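Local coordinates for protein MlnE (Bacillus amyloliquefaciens subsp. plantarum, PDB 5D2E) that forms the N-terminal B-type ketoreductase of a macrolactin polyketide assembly line, binds NADP and probably reduces beta-keto groups of the growing chain, at residues Gly286-Glu291 with Ala479-Phe484; Leu400-Met405 with Asp486-Ser491; Pro59-Cys64 with Asp112-Val117. All coordinates share one frame; numbering follows the deposited sequence.

Contact 1 (Gly286-Glu291 with Ala479-Phe484); sequences GYLFAE and AGLAAF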
# COMPACT_ATOMS: atom_id res chain seq x y z
N GLY A 286 12.46 -12.50 -6.88
CA GLY A 286 13.12 -11.81 -8.03
C GLY A 286 13.86 -12.80 -8.96
O GLY A 286 13.76 -12.72 -10.20
N TYR A 287 14.63 -13.70 -8.34
CA TYR A 287 15.38 -14.71 -9.07
C TYR A 287 14.49 -15.80 -9.64
O TYR A 287 14.72 -16.24 -10.72
CB TYR A 287 16.55 -15.28 -8.18
CG TYR A 287 17.39 -16.23 -9.01
CD1 TYR A 287 18.17 -15.75 -10.03
CD2 TYR A 287 17.28 -17.61 -8.87
CE1 TYR A 287 18.90 -16.60 -10.87
CE2 TYR A 287 18.00 -18.48 -9.70
CZ TYR A 287 18.80 -17.96 -10.70
OH TYR A 287 19.54 -18.77 -11.54
N LEU A 288 13.42 -16.19 -8.93
CA LEU A 288 12.50 -17.19 -9.37
C LEU A 288 11.82 -16.68 -10.66
O LEU A 288 11.74 -17.39 -11.63
CB LEU A 288 11.44 -17.41 -8.32
CG LEU A 288 10.36 -18.43 -8.64
CD1 LEU A 288 11.02 -19.79 -8.45
CD2 LEU A 288 9.10 -18.39 -7.79
N PHE A 289 11.40 -15.42 -10.67
CA PHE A 289 10.94 -14.79 -11.92
C PHE A 289 12.02 -14.60 -13.00
O PHE A 289 11.73 -14.74 -14.22
CB PHE A 289 10.16 -13.47 -11.64
CG PHE A 289 8.78 -13.75 -11.14
CD1 PHE A 289 8.55 -14.04 -9.81
CD2 PHE A 289 7.72 -13.81 -12.02
CE1 PHE A 289 7.26 -14.35 -9.35
CE2 PHE A 289 6.46 -14.09 -11.56
CZ PHE A 289 6.23 -14.39 -10.23
N ALA A 290 13.25 -14.33 -12.63
CA ALA A 290 14.27 -14.19 -13.69
C ALA A 290 14.43 -15.53 -14.46
O ALA A 290 14.47 -15.54 -15.68
CB ALA A 290 15.61 -13.73 -13.15
N GLU A 291 14.45 -16.64 -13.75
CA GLU A 291 14.58 -17.94 -14.42
C GLU A 291 13.34 -18.19 -15.29
O GLU A 291 13.43 -18.69 -16.40
CB GLU A 291 14.64 -19.11 -13.46
CG GLU A 291 15.81 -19.19 -12.51
CD GLU A 291 15.73 -20.48 -11.69
OE1 GLU A 291 14.69 -20.76 -11.00
OE2 GLU A 291 16.73 -21.19 -11.76
N ALA A 479 2.43 -22.64 -8.70
CA ALA A 479 1.16 -22.00 -8.55
C ALA A 479 1.29 -20.44 -8.68
O ALA A 479 0.40 -19.81 -9.26
CB ALA A 479 0.62 -22.37 -7.21
N GLY A 480 2.36 -19.89 -8.11
CA GLY A 480 2.61 -18.46 -8.05
C GLY A 480 3.01 -17.96 -9.43
O GLY A 480 2.51 -16.96 -9.90
N LEU A 481 3.88 -18.71 -10.11
CA LEU A 481 4.21 -18.39 -11.49
C LEU A 481 3.02 -18.40 -12.37
O LEU A 481 2.84 -17.50 -13.21
CB LEU A 481 5.25 -19.32 -12.09
CG LEU A 481 6.57 -19.11 -11.44
CD1 LEU A 481 7.50 -20.27 -11.79
CD2 LEU A 481 7.19 -17.75 -11.77
N ALA A 482 2.14 -19.38 -12.19
CA ALA A 482 0.97 -19.42 -13.02
C ALA A 482 -0.05 -18.29 -12.67
O ALA A 482 -0.82 -17.87 -13.54
CB ALA A 482 0.28 -20.74 -12.86
N ALA A 483 -0.14 -17.92 -11.39
CA ALA A 483 -1.02 -16.81 -10.98
C ALA A 483 -0.53 -15.52 -11.66
O ALA A 483 -1.33 -14.73 -12.14
CB ALA A 483 -1.07 -16.70 -9.48
N PHE A 484 0.77 -15.35 -11.75
CA PHE A 484 1.36 -14.23 -12.44
C PHE A 484 0.99 -14.25 -13.89
O PHE A 484 0.50 -13.27 -14.45
CB PHE A 484 2.85 -14.29 -12.32
CG PHE A 484 3.56 -13.35 -13.23
CD1 PHE A 484 3.69 -12.03 -12.90
CD2 PHE A 484 4.10 -13.80 -14.45
CE1 PHE A 484 4.33 -11.17 -13.72
CE2 PHE A 484 4.75 -12.92 -15.27
CZ PHE A 484 4.84 -11.59 -14.91

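Contact 2 (Leu400-Met405 with Asp486-Ser491); sequences LDFFVM and DSMSRS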
# COMPACT_ATOMS: atom_id res chain seq x y z
N LEU A 400 7.86 0.57 -22.29
CA LEU A 400 7.66 -0.59 -21.43
C LEU A 400 6.43 -1.32 -21.92
O LEU A 400 5.37 -0.74 -22.13
CB LEU A 400 7.48 -0.19 -19.94
CG LEU A 400 8.58 0.63 -19.30
CD1 LEU A 400 8.28 0.94 -17.81
CD2 LEU A 400 9.93 -0.07 -19.39
N ASP A 401 6.55 -2.61 -22.02
CA ASP A 401 5.42 -3.49 -22.18
C ASP A 401 4.73 -3.76 -20.86
O ASP A 401 3.54 -4.12 -20.85
CB ASP A 401 5.87 -4.81 -22.81
CG ASP A 401 6.31 -4.62 -24.28
OD1 ASP A 401 5.56 -3.95 -24.99
OD2 ASP A 401 7.39 -5.06 -24.73
N PHE A 402 5.49 -3.71 -19.76
CA PHE A 402 4.91 -3.98 -18.43
C PHE A 402 5.73 -3.33 -17.32
O PHE A 402 6.96 -3.01 -17.49
CB PHE A 402 4.65 -5.48 -18.15
CG PHE A 402 5.89 -6.32 -18.19
CD1 PHE A 402 6.76 -6.32 -17.10
CD2 PHE A 402 6.24 -7.01 -19.34
CE1 PHE A 402 7.90 -7.06 -17.10
CE2 PHE A 402 7.42 -7.76 -19.36
CZ PHE A 402 8.26 -7.76 -18.25
N PHE A 403 5.00 -2.97 -16.27
CA PHE A 403 5.57 -2.40 -15.03
C PHE A 403 4.77 -3.10 -13.95
O PHE A 403 3.58 -2.80 -13.78
CB PHE A 403 5.37 -0.86 -15.01
CG PHE A 403 6.03 -0.14 -13.84
CD1 PHE A 403 5.45 -0.14 -12.60
CD2 PHE A 403 7.18 0.60 -14.02
CE1 PHE A 403 6.03 0.55 -11.55
CE2 PHE A 403 7.76 1.32 -12.98
CZ PHE A 403 7.17 1.31 -11.74
N VAL A 404 5.39 -4.07 -13.29
CA VAL A 404 4.70 -4.95 -12.36
C VAL A 404 5.31 -4.81 -10.98
O VAL A 404 6.51 -4.93 -10.82
CB VAL A 404 4.70 -6.43 -12.77
CG1 VAL A 404 3.94 -7.28 -11.75
CG2 VAL A 404 4.11 -6.63 -14.18
N MET A 405 4.47 -4.45 -10.01
CA MET A 405 4.86 -4.30 -8.64
C MET A 405 4.49 -5.57 -7.82
O MET A 405 3.35 -6.04 -7.81
CB MET A 405 4.21 -3.04 -8.09
CG MET A 405 4.77 -1.78 -8.76
SD MET A 405 3.66 -0.37 -8.49
CE MET A 405 2.50 -0.82 -9.75
N ASP A 486 -1.56 -15.78 -15.27
CA ASP A 486 -2.96 -15.47 -15.43
C ASP A 486 -3.24 -13.94 -15.25
O ASP A 486 -3.97 -13.32 -16.01
CB ASP A 486 -3.78 -16.17 -14.37
CG ASP A 486 -5.28 -16.12 -14.65
OD1 ASP A 486 -5.74 -15.53 -15.67
OD2 ASP A 486 -6.04 -16.69 -13.82
N SER A 487 -2.65 -13.40 -14.20
CA SER A 487 -2.82 -11.98 -13.83
C SER A 487 -2.46 -11.08 -14.99
O SER A 487 -3.17 -10.15 -15.29
CB SER A 487 -1.95 -11.65 -12.65
OG SER A 487 -2.50 -12.30 -11.52
N MET A 488 -1.38 -11.42 -15.68
CA MET A 488 -0.89 -10.59 -16.76
C MET A 488 -1.81 -10.55 -17.99
O MET A 488 -1.69 -9.65 -18.79
CB MET A 488 0.51 -11.04 -17.16
CG MET A 488 1.60 -10.78 -16.15
SD MET A 488 1.85 -9.00 -15.78
CE MET A 488 2.62 -8.46 -17.30
N SER A 489 -2.73 -11.51 -18.11
CA SER A 489 -3.61 -11.62 -19.26
C SER A 489 -4.96 -10.98 -18.93
O SER A 489 -5.86 -10.91 -19.76
CB SER A 489 -3.78 -13.12 -19.63
OG SER A 489 -4.77 -13.71 -18.76
N ARG A 490 -5.12 -10.47 -17.72
CA ARG A 490 -6.39 -9.88 -17.34
C ARG A 490 -6.32 -8.38 -17.48
O ARG A 490 -5.30 -7.86 -17.92
CB ARG A 490 -6.76 -10.30 -15.96
CG ARG A 490 -7.13 -11.76 -15.92
CD ARG A 490 -7.48 -12.21 -14.53
NE ARG A 490 -8.37 -13.35 -14.70
CZ ARG A 490 -9.70 -13.27 -14.75
NH1 ARG A 490 -10.36 -12.12 -14.51
NH2 ARG A 490 -10.36 -14.38 -14.96
N SER A 491 -7.42 -7.70 -17.20
CA SER A 491 -7.44 -6.23 -17.35
C SER A 491 -7.33 -5.47 -16.02
O SER A 491 -7.10 -4.29 -16.05
CB SER A 491 -8.69 -5.76 -18.11
OG SER A 491 -9.81 -6.07 -17.34

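Contact 3 (Pro59-Cys64 with Asp112-Val117); sequences PILFFC and DALCGV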
# COMPACT_ATOMS: atom_id res chain seq x y z
N PRO A 59 -14.97 13.58 25.04
CA PRO A 59 -14.20 14.59 24.34
C PRO A 59 -13.78 14.11 22.93
O PRO A 59 -13.60 12.93 22.67
CB PRO A 59 -13.01 14.82 25.25
CG PRO A 59 -13.47 14.38 26.63
CD PRO A 59 -14.35 13.21 26.33
N ILE A 60 -13.81 15.06 22.03
CA ILE A 60 -13.40 14.91 20.64
C ILE A 60 -12.05 15.65 20.45
O ILE A 60 -11.89 16.81 20.92
CB ILE A 60 -14.44 15.57 19.76
CG1 ILE A 60 -15.77 14.89 19.93
CG2 ILE A 60 -13.96 15.61 18.29
CD1 ILE A 60 -16.92 15.73 19.36
N LEU A 61 -11.10 15.02 19.78
CA LEU A 61 -9.78 15.58 19.54
C LEU A 61 -9.61 15.65 18.03
O LEU A 61 -9.71 14.64 17.36
CB LEU A 61 -8.72 14.69 20.17
CG LEU A 61 -7.29 15.05 19.85
CD1 LEU A 61 -6.93 16.44 20.36
CD2 LEU A 61 -6.38 14.01 20.52
N PHE A 62 -9.32 16.84 17.50
CA PHE A 62 -9.28 17.10 16.08
C PHE A 62 -7.97 17.69 15.75
O PHE A 62 -7.63 18.76 16.30
CB PHE A 62 -10.41 18.15 15.79
CG PHE A 62 -10.85 18.25 14.33
CD1 PHE A 62 -9.99 18.71 13.37
CD2 PHE A 62 -12.12 17.89 13.95
CE1 PHE A 62 -10.35 18.82 12.04
CE2 PHE A 62 -12.52 17.99 12.59
CZ PHE A 62 -11.62 18.46 11.65
N PHE A 63 -7.24 17.07 14.81
CA PHE A 63 -5.96 17.53 14.34
C PHE A 63 -6.19 18.10 12.94
O PHE A 63 -6.77 17.41 12.09
CB PHE A 63 -4.98 16.35 14.21
CG PHE A 63 -4.55 15.71 15.52
CD1 PHE A 63 -3.64 16.31 16.33
CD2 PHE A 63 -5.06 14.47 15.90
CE1 PHE A 63 -3.22 15.72 17.49
CE2 PHE A 63 -4.67 13.87 17.10
CZ PHE A 63 -3.72 14.51 17.88
N CYS A 64 -5.69 19.31 12.69
CA CYS A 64 -5.89 19.98 11.40
C CYS A 64 -4.69 20.83 11.18
O CYS A 64 -4.07 21.30 12.13
CB CYS A 64 -7.19 20.84 11.43
SG CYS A 64 -7.73 21.41 9.76
N ASP A 112 3.61 13.78 23.22
CA ASP A 112 3.71 13.50 24.65
C ASP A 112 3.19 14.59 25.49
O ASP A 112 2.46 14.35 26.48
CB ASP A 112 5.15 13.22 25.09
CG ASP A 112 5.66 11.95 24.56
OD1 ASP A 112 4.91 10.95 24.40
OD2 ASP A 112 6.86 11.95 24.29
N ALA A 113 3.61 15.82 25.14
CA ALA A 113 3.16 17.02 25.83
C ALA A 113 1.65 17.15 25.76
O ALA A 113 1.01 17.44 26.77
CB ALA A 113 3.79 18.25 25.22
N LEU A 114 1.08 16.96 24.55
CA LEU A 114 -0.37 16.99 24.41
C LEU A 114 -1.05 15.99 25.33
O LEU A 114 -2.03 16.36 25.99
CB LEU A 114 -0.80 16.68 22.97
CG LEU A 114 -2.27 16.74 22.64
CD1 LEU A 114 -2.84 18.16 22.83
CD2 LEU A 114 -2.52 16.28 21.23
N CYS A 115 -0.61 14.72 25.30
CA CYS A 115 -1.17 13.71 26.19
C CYS A 115 -1.05 14.13 27.69
O CYS A 115 -1.97 13.99 28.44
CB CYS A 115 -0.49 12.36 26.01
SG CYS A 115 -0.66 11.65 24.39
N GLY A 116 0.11 14.63 28.07
CA GLY A 116 0.37 15.05 29.45
C GLY A 116 -0.56 16.15 29.86
O GLY A 116 -1.23 16.07 30.90
N VAL A 117 -0.72 17.14 29.00
CA VAL A 117 -1.60 18.22 29.36
C VAL A 117 -3.06 17.81 29.46
O VAL A 117 -3.75 18.18 30.42
CB VAL A 117 -1.41 19.43 28.40
CG1 VAL A 117 -2.47 20.48 28.67
CG2 VAL A 117 -0.03 20.04 28.59

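Contact 1 (Gly286-Glu291 with Ala479-Phe484)
Phe289, Leu481 and Phe484 make a buried aromatic and aliphatic contact between two helices of the Rossmann-like, NADP-binding part of the ketoreductase. The helix segments 286-291 and 479-484 are steeply inclined, with a signed crossing angle of -69° and axes 11.4 Å apart at closest approach. Their backbones therefore stay well separated, and long side chains fill the space between them. The ring of Phe289 does most of the bridging. Its edge meets the face of Phe484 in a T-shaped pair, the planes at 74° and the ring centroids 5.0 Å apart. Phe289 CE2 leads, 3.4 Å from Phe484 CG, the ring atom of Phe484 nearest that residue's backbone; CB of Phe484 sits almost in the plane of the Phe289 ring, 3.7 Å from Phe289 CE2. With CG opposite the backbone N (chi1 168°), the Phe484 ring is carried to where Phe289 can meet its face. Leu481 comes over one face of Phe289, where CD2 makes a CH-pi contact 3.9 Å from the ring centroid and a little off centre. Leu481 CD2 also approaches Leu288 CD2, more loosely, at 4.5 Å. Beyond the two helices, Phe289 makes a second edge-to-face pair with Phe406 and touches Trp449 and the NADP-binding Trp452 of strand 443-453, which Leu288 also meets, while Phe289 and Phe484 both rest on Leu358 of strand 356-359.

Contact 2 (Leu400-Met405 with Asp486-Ser491)
At the closest backbone approach of the two segments, 9.0 Å between the CA atoms of Phe402 and Met488, strand 402-408 of the Rossmann-like ketoreductase core passes the C-terminal part of helix 477-488. Alternation along the strand turns Phe402 and Val404 toward the helix and Phe403 away from it, and a single side chain, Met488, answers both. All three residues are buried and the contact is wholly apolar. The Met488 chain is folded at both chi2 (-62°) and chi3 (-72°), which brings its thioether end to the strand. There Met488 SD meets Val404 CG2 tip to tip at 3.6 Å, and Met488 CE follows at 3.9 Å from the same methyl. Against Phe402 the methionine lies crosswise, Met488 CE resting 3.7 Å from Phe402 CB, at the root of the aromatic side chain. Leu445 of the adjacent strand 443-453 and Phe268 also touch Met488, while Ile447 touches Val404. Past Met488 the chain is held back on the preceding turn by polar links: Arg490 NE forms a salt bridge with Asp486 OD1, and Asp486 O accepts two bonds, from Ser489 N at 3.0 Å and from Ser489 OG at 2.9 Å.

Contact 3 (Pro59-Cys64 with Asp112-Val117)
Segments 59-64, largely a strand, and 112-117, a helix, come nearest at the CA atoms of Leu61 and Leu114, 10.7 Å apart, a spacing at which only side chains meet. The pair lies in the N-terminal Rossmann-like region, which probably corresponds to the structural subdomain that accompanies the catalytic one in modular polyketide synthase ketoreductases. Strand 60-64 lies between the parallel strands 84-89 and 127-133, so the helix packs over an interior strand. Within 112-117, Leu114 alone touches segment 59-64, and its CD2 methyl does the work. With CG opposite the backbone N (chi1 -177°), the leucine extends from the helix straight at the strand. Phe63 reaches in from the other direction: its CB points neither at the helix nor away from it, and chi1 of -68° then carries the ring across to Leu114. Leu61, two residues earlier on the same face of the strand, meets the leucine more distantly, with Leu61 CD1 4.5 Å from Leu114 CD2. The contact is small, and helix 141-164 shares in the packing: its Met158 touches Phe63 and its Phe162 touches both Leu61 and Cys115. Ile128 of strand 127-133 adjoins Leu61 and Phe63. At the meeting point itself, the Leu114 CD2 methyl lies obliquely to the Phe63 ring, 3.8 Å from Phe63 CE1 and 4.0 Å from Phe63 CZ.

From the N terminus, contact 3 forms first, closing a loop of 47 residues within the N-terminal subdomain before any segment of the other two begins. Contact 1 then opens on helix 284-296, and contact 2 opens on strand 402-408 before contact 1 has closed. Helix 477-488 completes contact 1 and, a few residues later, contact 2, so that these two loops cross. Their centres are 13 Å apart, and together they fasten this late helix to an early helix and a central strand of the NADP-binding half. Contact 3 is remote, its centre 48 Å from contact 1 and 45 Å from contact 2, on the opposite side of the chain's centre.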